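Local coordinates for L-threonine-O-3-phosphate decarboxylase (Porphyromonas gingivalis, PDB 3FKD), which probably binds pyridoxal 5'-phosphate and acts as a lyase with the fold of class I and II aminotransferases, at residues N68-T73 against Y208-K213; A125-M130 against P159-V164; S171-E176 against K252-T257; L281-K286 against D314-R319. All blocks are in the same frame, centred on the assembly; numbering follows the deposited sequence.

Contact 1: N68-T73 against Y208-K213; sequences NAILVT and YIVANK
L71 lays its CD2 methyl alongside the delta methyl of I209, with L71 CD2 and I209 CD1 3.7 Å apart, and the two side chains run the same way off one face of the sheet. In L71 the CG stands anti to the backbone N (chi1 171°), and chi2 then turns CD2 to I209. These two residues form an antiparallel hydrogen-bonded pair. I209 N gives a nearly straight bond to L71 O (2.8 Å), whereas the return bond from L71 N to I209 O (3.0 Å) is more bent, although its donor lies in the carbonyl plane. The other face carries I70, V72, Y208 and V210, from the flanking non-hydrogen-bonded pairs. There the tyrosine CG sits between its own backbone N and carbonyl carbon (chi1 61°), which turns the ring past its register partner V72 toward I70. I70 CG1 and Y208 CD1 are 4.2 Å apart, and the same CG1 is 4.5 Å from V210 CG2. Close backbone packing adds CA-H...O contacts, such as I70 CA to I209 O at 3.2 Å. Strand 207-210 is antiparallel to both its neighbours, as in fold type I enzymes, and 70-73 is the outermost strand beyond it within the chain. L59 of helix 53-62 covers the tyrosine face, while A79 of helix 75-86 covers I209. The side chains of strands 70-73 and 208-210 meet almost wholly through hydrocarbon, which implies that the two peptide bonds of the L71-I209 pair set the register and dispersion packs both faces.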
# COMPACT_ATOMS: atom_id res chain seq x y z
N ASN A 68 -7.85 19.65 -5.22
CA ASN A 68 -8.75 18.71 -5.85
C ASN A 68 -8.12 17.78 -6.90
O ASN A 68 -8.71 16.78 -7.32
CB ASN A 68 -9.81 19.50 -6.60
CG ASN A 68 -10.91 19.98 -5.72
OD1 ASN A 68 -11.23 19.35 -4.70
ND2 ASN A 68 -11.52 21.11 -6.11
N ALA A 69 -6.94 18.15 -7.38
CA ALA A 69 -6.42 17.46 -8.54
C ALA A 69 -5.28 16.51 -8.20
O ALA A 69 -4.72 15.89 -9.11
CB ALA A 69 -6.01 18.45 -9.65
N ILE A 70 -4.90 16.42 -6.92
CA ILE A 70 -3.89 15.44 -6.52
C ILE A 70 -4.48 14.32 -5.67
O ILE A 70 -5.45 14.50 -4.95
CB ILE A 70 -2.62 16.06 -5.82
CG1 ILE A 70 -1.61 16.58 -6.85
CG2 ILE A 70 -1.87 15.02 -5.00
CD1 ILE A 70 -1.89 17.95 -7.42
N LEU A 71 -3.89 13.16 -5.77
CA LEU A 71 -4.30 12.05 -4.96
C LEU A 71 -3.04 11.25 -4.70
O LEU A 71 -2.47 10.65 -5.64
CB LEU A 71 -5.34 11.19 -5.70
CG LEU A 71 -5.65 9.87 -4.98
CD1 LEU A 71 -6.76 10.03 -4.02
CD2 LEU A 71 -5.96 8.75 -5.96
N VAL A 72 -2.58 11.30 -3.47
CA VAL A 72 -1.42 10.55 -3.05
C VAL A 72 -1.74 9.06 -3.03
O VAL A 72 -2.78 8.65 -2.61
CB VAL A 72 -0.84 11.06 -1.69
CG1 VAL A 72 0.43 10.31 -1.30
CG2 VAL A 72 -0.57 12.55 -1.76
N THR A 73 -0.81 8.25 -3.48
CA THR A 73 -1.06 6.84 -3.69
C THR A 73 0.03 5.99 -3.01
O THR A 73 1.07 6.50 -2.67
CB THR A 73 -1.19 6.55 -5.22
OG1 THR A 73 -1.93 5.35 -5.40
CG2 THR A 73 0.16 6.43 -5.88
N TYR A 208 1.82 9.64 -6.86
CA TYR A 208 0.56 10.38 -6.88
C TYR A 208 -0.11 10.56 -8.25
O TYR A 208 0.54 10.50 -9.28
CB TYR A 208 0.67 11.73 -6.13
CG TYR A 208 1.66 12.70 -6.70
CD1 TYR A 208 1.29 13.62 -7.68
CD2 TYR A 208 2.97 12.72 -6.25
CE1 TYR A 208 2.21 14.51 -8.22
CE2 TYR A 208 3.88 13.60 -6.75
CZ TYR A 208 3.50 14.50 -7.74
OH TYR A 208 4.41 15.38 -8.24
N ILE A 209 -1.43 10.79 -8.21
CA ILE A 209 -2.21 11.08 -9.42
C ILE A 209 -2.52 12.58 -9.57
O ILE A 209 -2.89 13.25 -8.60
CB ILE A 209 -3.51 10.25 -9.47
CG1 ILE A 209 -3.20 8.77 -9.33
CG2 ILE A 209 -4.25 10.48 -10.77
CD1 ILE A 209 -4.42 7.86 -9.23
N VAL A 210 -2.30 13.10 -10.78
CA VAL A 210 -2.77 14.42 -11.20
C VAL A 210 -3.89 14.24 -12.26
O VAL A 210 -3.67 13.67 -13.34
CB VAL A 210 -1.64 15.27 -11.85
CG1 VAL A 210 -2.13 16.70 -12.16
CG2 VAL A 210 -0.39 15.33 -10.96
N ALA A 211 -5.08 14.74 -11.97
CA ALA A 211 -6.10 14.75 -12.99
C ALA A 211 -7.10 15.88 -12.79
O ALA A 211 -7.13 16.50 -11.74
CB ALA A 211 -6.79 13.41 -13.03
N ASN A 212 -7.91 16.16 -13.80
CA ASN A 212 -8.96 17.16 -13.64
C ASN A 212 -9.99 16.53 -12.71
O ASN A 212 -10.11 15.31 -12.66
CB ASN A 212 -9.56 17.53 -14.97
N LYS A 213 -10.72 17.32 -11.94
CA LYS A 213 -11.50 16.75 -10.84
C LYS A 213 -12.76 15.93 -11.21
O LYS A 213 -13.28 15.18 -10.40
CB LYS A 213 -11.78 17.79 -9.75
CG LYS A 213 -12.36 19.11 -10.23
CD LYS A 213 -12.67 20.00 -9.02
CE LYS A 213 -13.53 19.23 -8.00
NZ LYS A 213 -13.92 19.98 -6.75

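Contact 2: A125-M130 against P159-V164; sequences ADFSNM and PDTTFV
F127 can be followed outward from its CB, which lies 4.1 Å from T161 OG1, to a ring that ends against a second phenylalanine. CD2 still passes the threonine hydroxyl, 4.0 Å from T161 OG1, and is also 4.1 Å from F163 CZ. One atom further, F127 CE2 makes the tightest approach, 3.6 Å to F163 CE1, and F127 CZ stays beside the same CE1 carbon. The two rings are neither stacked nor T-shaped: their planes are inclined by 52° with centroids 5.5 Å apart. Next to the rings, T161 OG1, anti to its carbonyl carbon (chi1 -57°), reaches the other segment and donates to M130 O at 2.8 Å, from 24° outside the carbonyl plane. This bond gives the buried hydroxyl a partner and joins M130, two residues ahead of strand 132-136, to T161, directly ahead of strand 162-166. T161 CG2 meanwhile lies over one face of the F163 ring, toward its rim. The cluster sits near the start of these two adjacent parallel strands: F127 leans on C133 and on L93 of strand 91-96, its ring also meeting H158, while F163 reaches C133 and packs on L154 and L155 of helix 148-157.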
# COMPACT_ATOMS: atom_id res chain seq x y z
N ALA A 125 -1.80 5.71 -34.51
CA ALA A 125 -2.46 4.47 -34.17
C ALA A 125 -3.97 4.67 -34.26
O ALA A 125 -4.44 5.77 -34.61
CB ALA A 125 -2.08 4.05 -32.77
N ASP A 126 -4.74 3.63 -33.95
CA ASP A 126 -6.20 3.72 -34.05
C ASP A 126 -6.86 4.03 -32.71
O ASP A 126 -7.05 3.14 -31.88
CB ASP A 126 -6.77 2.40 -34.63
CG ASP A 126 -8.19 2.54 -35.13
OD1 ASP A 126 -8.64 3.69 -35.33
OD2 ASP A 126 -8.84 1.50 -35.34
N PHE A 127 -7.25 5.29 -32.53
CA PHE A 127 -7.89 5.80 -31.31
C PHE A 127 -9.41 5.83 -31.33
O PHE A 127 -10.05 6.34 -30.40
CB PHE A 127 -7.38 7.22 -31.02
CG PHE A 127 -5.95 7.27 -30.60
CD1 PHE A 127 -4.96 7.59 -31.50
CD2 PHE A 127 -5.59 6.99 -29.29
CE1 PHE A 127 -3.66 7.64 -31.12
CE2 PHE A 127 -4.28 7.03 -28.91
CZ PHE A 127 -3.31 7.35 -29.82
N SER A 128 -10.00 5.25 -32.36
CA SER A 128 -11.44 5.36 -32.62
C SER A 128 -12.31 5.05 -31.43
O SER A 128 -13.12 5.89 -31.02
CB SER A 128 -11.82 4.46 -33.77
OG SER A 128 -10.85 4.56 -34.78
N ASN A 129 -12.16 3.85 -30.87
CA ASN A 129 -12.94 3.51 -29.67
C ASN A 129 -12.06 3.17 -28.47
O ASN A 129 -12.25 2.13 -27.82
CB ASN A 129 -13.91 2.37 -29.97
CG ASN A 129 -14.85 2.70 -31.11
OD1 ASN A 129 -15.81 3.47 -30.95
ND2 ASN A 129 -14.58 2.13 -32.28
N MSE A 130 -11.09 4.05 -28.21
CA MSE A 130 -10.12 3.88 -27.13
C MSE A 130 -10.47 4.79 -25.97
O MSE A 130 -10.43 6.01 -26.10
CB MSE A 130 -8.71 4.24 -27.60
CG MSE A 130 -8.06 3.21 -28.46
SE MSE A 130 -8.28 1.35 -27.86
CE MSE A 130 -7.15 0.59 -29.25
N PRO A 159 -9.83 13.92 -28.02
CA PRO A 159 -10.60 14.33 -26.84
C PRO A 159 -11.25 13.17 -26.09
O PRO A 159 -11.52 13.25 -24.90
CB PRO A 159 -11.72 15.19 -27.44
CG PRO A 159 -11.11 15.75 -28.65
CD PRO A 159 -10.21 14.70 -29.21
N ASP A 160 -11.53 12.09 -26.80
CA ASP A 160 -12.35 11.05 -26.20
C ASP A 160 -11.47 9.92 -25.71
O ASP A 160 -11.95 8.89 -25.28
CB ASP A 160 -13.44 10.61 -27.18
CG ASP A 160 -14.39 11.76 -27.53
OD1 ASP A 160 -14.75 12.51 -26.61
OD2 ASP A 160 -14.76 11.94 -28.71
N THR A 161 -10.17 10.12 -25.78
CA THR A 161 -9.25 9.18 -25.18
C THR A 161 -8.54 9.87 -24.03
O THR A 161 -7.87 10.89 -24.19
CB THR A 161 -8.21 8.66 -26.18
OG1 THR A 161 -8.87 8.06 -27.30
CG2 THR A 161 -7.30 7.65 -25.49
N THR A 162 -8.71 9.31 -22.85
CA THR A 162 -7.93 9.75 -21.73
C THR A 162 -6.53 9.19 -21.85
O THR A 162 -6.33 7.98 -21.95
CB THR A 162 -8.57 9.33 -20.42
OG1 THR A 162 -9.86 9.93 -20.34
CG2 THR A 162 -7.71 9.78 -19.24
N PHE A 163 -5.55 10.06 -21.86
CA PHE A 163 -4.17 9.59 -21.92
C PHE A 163 -3.62 9.43 -20.51
O PHE A 163 -3.59 10.38 -19.75
CB PHE A 163 -3.30 10.52 -22.80
CG PHE A 163 -3.60 10.40 -24.25
CD1 PHE A 163 -2.87 9.55 -25.05
CD2 PHE A 163 -4.67 11.08 -24.80
CE1 PHE A 163 -3.17 9.42 -26.39
CE2 PHE A 163 -4.98 10.94 -26.16
CZ PHE A 163 -4.23 10.12 -26.94
N VAL A 164 -3.22 8.22 -20.15
CA VAL A 164 -2.58 8.06 -18.86
C VAL A 164 -1.06 8.04 -19.04
O VAL A 164 -0.46 7.14 -19.68
CB VAL A 164 -3.09 6.84 -18.06
CG1 VAL A 164 -2.48 6.85 -16.66
CG2 VAL A 164 -4.65 6.85 -17.98

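Contact 3: S171-E176 against K252-T257; sequences SFTTEE and KWQRNT
Q254 NE2 gives T174 OG1 a hydrogen bond that is both short and straight, 2.6 Å with an N-H...O angle of 172°, and this single bond is the one polar link across the contact. The hydroxyl oxygen lies almost exactly in the amide plane, so the N-H is aimed squarely at it. Q254 acts as an extended arm: CG is anti to the backbone N (chi1 -153°), the chain continues straight beyond it, and the amide is carried away from the helix until it crosses the threonine side chain at about a right angle. Its other end, Q254 OE1, comes within 4.0 Å of T173 CA. On the loop side, T173 OG1 accepts from E175 N at 3.2 Å, an ST turn that spans T174, the residue that meets the glutamine. The loop follows strand 162-166 of the large mixed sheet, whereas Q254 belongs to helix 250-266, the long helix after which the chain enters the strands of the second sheet; the contact therefore bridges two parts of the aminotransferase fold. A second, apolar meeting lies to one side. W253 CZ3 stands 3.7 Å above the plane of the F172 ring, toward its rim, and W253 CH2 is 3.7 Å from F172 CE1. The planes are inclined by 58°, an oblique pairing. The indole is held by its nitrogen, since W253 NE1 bonds to T322 O, and W25 meets its ring. F172 in turn is met edge-to-face by Y169 and touches H197, while its carbonyl oxygen is bonded to T277 OG1.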
# COMPACT_ATOMS: atom_id res chain seq x y z
N SER A 171 12.04 13.09 -14.90
CA SER A 171 13.30 13.76 -14.61
C SER A 171 14.59 13.05 -15.17
O SER A 171 15.72 13.56 -15.01
CB SER A 171 13.39 14.09 -13.09
OG SER A 171 14.07 13.05 -12.41
N PHE A 172 14.42 11.91 -15.82
CA PHE A 172 15.52 11.17 -16.46
C PHE A 172 15.77 11.70 -17.89
O PHE A 172 16.26 11.00 -18.72
CB PHE A 172 15.19 9.67 -16.57
CG PHE A 172 15.18 8.93 -15.25
CD1 PHE A 172 15.57 7.61 -15.19
CD2 PHE A 172 14.75 9.55 -14.08
CE1 PHE A 172 15.55 6.91 -14.00
CE2 PHE A 172 14.73 8.87 -12.87
CZ PHE A 172 15.13 7.55 -12.82
N THR A 173 15.36 12.94 -18.14
CA THR A 173 15.53 13.58 -19.43
C THR A 173 15.71 15.10 -19.28
O THR A 173 15.14 15.74 -18.37
CB THR A 173 14.35 13.36 -20.38
OG1 THR A 173 14.66 13.96 -21.64
CG2 THR A 173 13.08 14.04 -19.85
N THR A 174 16.51 15.63 -20.21
CA THR A 174 16.88 17.04 -20.38
C THR A 174 15.82 17.81 -21.15
O THR A 174 15.75 19.03 -21.09
CB THR A 174 18.15 17.08 -21.26
OG1 THR A 174 19.29 16.69 -20.49
CG2 THR A 174 18.37 18.46 -21.88
N GLU A 175 15.01 17.08 -21.91
CA GLU A 175 14.08 17.68 -22.85
C GLU A 175 12.83 18.23 -22.17
O GLU A 175 12.68 18.12 -20.94
CB GLU A 175 13.68 16.65 -23.91
CG GLU A 175 14.88 15.90 -24.54
CD GLU A 175 15.24 16.39 -25.93
OE1 GLU A 175 15.63 17.57 -26.08
OE2 GLU A 175 15.16 15.57 -26.88
N GLU A 176 11.95 18.84 -22.95
CA GLU A 176 10.79 19.50 -22.39
C GLU A 176 9.69 18.52 -22.12
O GLU A 176 9.24 17.83 -23.02
CB GLU A 176 10.25 20.56 -23.33
CG GLU A 176 10.92 21.89 -23.21
CD GLU A 176 9.99 22.98 -23.61
OE1 GLU A 176 10.14 23.44 -24.77
OE2 GLU A 176 9.11 23.35 -22.78
N LYS A 252 25.13 14.68 -16.61
CA LYS A 252 26.24 13.79 -16.36
C LYS A 252 25.85 12.28 -16.51
O LYS A 252 26.62 11.47 -17.04
CB LYS A 252 26.84 14.18 -15.01
CG LYS A 252 27.61 13.12 -14.30
CD LYS A 252 26.71 12.37 -13.31
CE LYS A 252 27.59 11.70 -12.28
NZ LYS A 252 28.82 12.58 -12.01
N TRP A 253 24.66 11.90 -16.08
CA TRP A 253 24.20 10.53 -16.27
C TRP A 253 23.98 10.17 -17.76
O TRP A 253 24.34 9.10 -18.22
CB TRP A 253 22.89 10.35 -15.52
CG TRP A 253 22.56 8.92 -15.18
CD1 TRP A 253 23.39 7.83 -15.23
CD2 TRP A 253 21.31 8.45 -14.66
NE1 TRP A 253 22.72 6.71 -14.82
CE2 TRP A 253 21.45 7.06 -14.43
CE3 TRP A 253 20.08 9.07 -14.35
CZ2 TRP A 253 20.41 6.28 -13.91
CZ3 TRP A 253 19.06 8.29 -13.85
CH2 TRP A 253 19.22 6.91 -13.64
N GLN A 254 23.35 11.09 -18.48
CA GLN A 254 22.99 10.97 -19.88
C GLN A 254 24.28 10.81 -20.68
O GLN A 254 24.39 9.98 -21.56
CB GLN A 254 22.28 12.26 -20.27
CG GLN A 254 21.29 12.26 -21.38
CD GLN A 254 20.31 13.44 -21.23
OE1 GLN A 254 19.06 13.27 -21.24
NE2 GLN A 254 20.87 14.64 -21.04
N ARG A 255 25.28 11.61 -20.33
CA ARG A 255 26.53 11.61 -21.03
C ARG A 255 27.40 10.37 -20.72
O ARG A 255 28.04 9.84 -21.60
CB ARG A 255 27.22 12.99 -20.86
CG ARG A 255 28.67 13.02 -20.51
CD ARG A 255 29.13 14.46 -20.39
NE ARG A 255 29.20 14.98 -19.01
CZ ARG A 255 30.08 14.57 -18.09
NH1 ARG A 255 30.96 13.60 -18.37
NH2 ARG A 255 30.08 15.11 -16.87
N ASN A 256 27.39 9.87 -19.50
CA ASN A 256 27.99 8.57 -19.24
C ASN A 256 27.28 7.46 -20.01
O ASN A 256 27.83 6.39 -20.23
CB ASN A 256 27.92 8.24 -17.76
CG ASN A 256 28.74 9.17 -16.93
OD1 ASN A 256 29.78 9.66 -17.39
ND2 ASN A 256 28.30 9.43 -15.71
N THR A 257 26.03 7.70 -20.37
CA THR A 257 25.24 6.71 -21.08
C THR A 257 25.69 6.62 -22.56
O THR A 257 25.72 5.54 -23.16
CB THR A 257 23.76 7.09 -21.01
OG1 THR A 257 23.31 6.97 -19.66
CG2 THR A 257 22.96 6.20 -21.87

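Contact 4: L281-K286 against D314-R319; sequences LLRLKK and DESYVR
R283 wraps over Y317, touching the ring with its stem and the hydroxyl with its head. R283 CG stands over the ring face, 4.0 Å from the centroid, in a CH-pi contact, and R283 NE then donates to Y317 OH at 2.8 Å. That bond is close to linear (176°), the oxygen lying in the guanidinium plane, which is itself perpendicular to the ring. S316 OG lies 3.7 Å above the guanidinium plane, over its centre. The serine hydroxyl is positioned by D314: with chi1 at 63° it donates to D314 OD1 (2.7 Å), which also accepts from S316 N in an Asx turn. D314 OD2, 4.3 Å from R283 NH1, is beyond a salt bridge and well out of the guanidinium plane, with no N-H directed at it; any attraction is probably only electrostatic. D314 to Y317 also form a type I beta turn, which leads into strand 317-321, antiparallel to strand 279-284 in the five-stranded mixed sheet. Three backbone bonds fix the pairing: L282 N to V318 O, V318 N to L282 O, and L284 N to S316 O. On the face away from the arginine, L282 CD1 and V318 CG2 meet side by side at 3.6 Å. Farther out, V272 supports L282, and V318 rests on I304 and A289.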
# COMPACT_ATOMS: atom_id res chain seq x y z
N LEU A 281 17.69 -0.87 -23.93
CA LEU A 281 17.72 -2.28 -24.31
C LEU A 281 19.04 -2.65 -25.08
O LEU A 281 19.51 -1.91 -25.96
CB LEU A 281 16.47 -2.56 -25.17
CG LEU A 281 15.16 -3.21 -24.68
CD1 LEU A 281 14.96 -3.35 -23.19
CD2 LEU A 281 13.98 -2.50 -25.29
N LEU A 282 19.67 -3.76 -24.73
CA LEU A 282 20.59 -4.36 -25.67
C LEU A 282 20.18 -5.78 -26.13
O LEU A 282 19.60 -6.58 -25.37
CB LEU A 282 22.05 -4.27 -25.19
CG LEU A 282 22.79 -5.32 -24.36
CD1 LEU A 282 22.59 -6.78 -24.85
CD2 LEU A 282 24.27 -4.93 -24.40
N ARG A 283 20.46 -6.06 -27.40
CA ARG A 283 20.15 -7.36 -28.01
C ARG A 283 21.40 -8.21 -28.20
O ARG A 283 22.40 -7.74 -28.76
CB ARG A 283 19.51 -7.15 -29.38
CG ARG A 283 18.54 -8.23 -29.80
CD ARG A 283 18.18 -8.06 -31.25
NE ARG A 283 16.79 -8.44 -31.48
CZ ARG A 283 16.40 -9.53 -32.13
NH1 ARG A 283 15.11 -9.80 -32.27
NH2 ARG A 283 17.32 -10.34 -32.63
N LEU A 284 21.35 -9.43 -27.70
CA LEU A 284 22.38 -10.39 -28.04
C LEU A 284 22.09 -10.96 -29.42
O LEU A 284 21.00 -11.46 -29.65
CB LEU A 284 22.41 -11.51 -27.03
CG LEU A 284 22.66 -11.04 -25.60
CD1 LEU A 284 23.05 -12.21 -24.74
CD2 LEU A 284 23.78 -10.05 -25.60
N LYS A 285 23.05 -10.85 -30.35
CA LYS A 285 22.98 -11.55 -31.64
C LYS A 285 22.86 -13.06 -31.40
O LYS A 285 21.99 -13.72 -31.96
CB LYS A 285 24.21 -11.24 -32.49
CG LYS A 285 24.60 -12.35 -33.48
CD LYS A 285 26.15 -12.44 -33.72
CE LYS A 285 26.71 -11.30 -34.56
NZ LYS A 285 28.17 -11.14 -34.34
N LYS A 286 23.70 -13.60 -30.53
CA LYS A 286 23.56 -14.99 -30.09
C LYS A 286 23.72 -15.11 -28.56
O LYS A 286 24.41 -14.30 -27.94
CB LYS A 286 24.58 -15.91 -30.79
CG LYS A 286 24.58 -15.85 -32.35
CD LYS A 286 23.47 -16.70 -33.02
CE LYS A 286 23.22 -16.31 -34.51
NZ LYS A 286 24.42 -16.45 -35.42
N ASP A 314 11.91 -10.95 -26.99
CA ASP A 314 12.17 -12.38 -26.73
C ASP A 314 13.38 -12.54 -25.77
O ASP A 314 13.73 -11.61 -25.06
CB ASP A 314 12.34 -13.14 -28.05
CG ASP A 314 13.49 -12.61 -28.89
OD1 ASP A 314 14.17 -11.66 -28.44
OD2 ASP A 314 13.74 -13.15 -29.99
N GLU A 315 14.00 -13.72 -25.76
CA GLU A 315 15.11 -14.02 -24.84
C GLU A 315 16.45 -13.42 -25.25
O GLU A 315 17.47 -13.67 -24.61
CB GLU A 315 15.27 -15.53 -24.64
CG GLU A 315 14.02 -16.27 -24.18
N SER A 316 16.46 -12.64 -26.32
CA SER A 316 17.71 -12.02 -26.74
C SER A 316 17.91 -10.63 -26.10
O SER A 316 18.96 -10.03 -26.27
CB SER A 316 17.77 -11.91 -28.26
OG SER A 316 16.75 -11.06 -28.75
N TYR A 317 16.88 -10.14 -25.38
CA TYR A 317 16.90 -8.77 -24.85
C TYR A 317 17.20 -8.65 -23.34
O TYR A 317 16.61 -9.35 -22.52
CB TYR A 317 15.60 -8.05 -25.14
CG TYR A 317 15.40 -7.67 -26.58
CD1 TYR A 317 14.77 -8.55 -27.47
CD2 TYR A 317 15.80 -6.43 -27.05
CE1 TYR A 317 14.55 -8.21 -28.79
CE2 TYR A 317 15.59 -6.10 -28.39
CZ TYR A 317 14.95 -7.00 -29.25
OH TYR A 317 14.74 -6.70 -30.57
N VAL A 318 18.12 -7.75 -23.00
CA VAL A 318 18.30 -7.31 -21.61
C VAL A 318 18.11 -5.80 -21.50
O VAL A 318 18.37 -5.05 -22.44
CB VAL A 318 19.69 -7.69 -21.04
CG1 VAL A 318 19.93 -9.17 -21.18
CG2 VAL A 318 20.79 -6.92 -21.71
N ARG A 319 17.62 -5.34 -20.35
CA ARG A 319 17.59 -3.92 -20.05
C ARG A 319 18.80 -3.59 -19.19
O ARG A 319 19.07 -4.29 -18.21
CB ARG A 319 16.28 -3.52 -19.32
CG ARG A 319 16.03 -1.99 -19.29
CD ARG A 319 14.86 -1.59 -18.48
NE ARG A 319 15.04 -2.08 -17.13
CZ ARG A 319 14.07 -2.37 -16.28
NH1 ARG A 319 12.78 -2.21 -16.63
NH2 ARG A 319 14.39 -2.81 -15.08

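Overall arrangement
Contacts 1 and 2 reach the same seven-stranded sheet, one at its 70-73 edge and the other at strand 162-166 within it; their centres are 21 Å apart and their nearest atoms about 7 Å. Contact 4 belongs to the five-stranded sheet and lies across the chain's centre from contact 1, 37 Å between centres. Contact 3 lies off the line joining them, its centre 27 Å from that of contact 1 and 23 Å from that of contact 4; W253 bonds to T322, which directly follows strand 317-321 of contact 4. In fold type I relatives the pyridoxal phosphate lies between the large and small domains at the dimer interface; none of the four contacts is known to form part of that site.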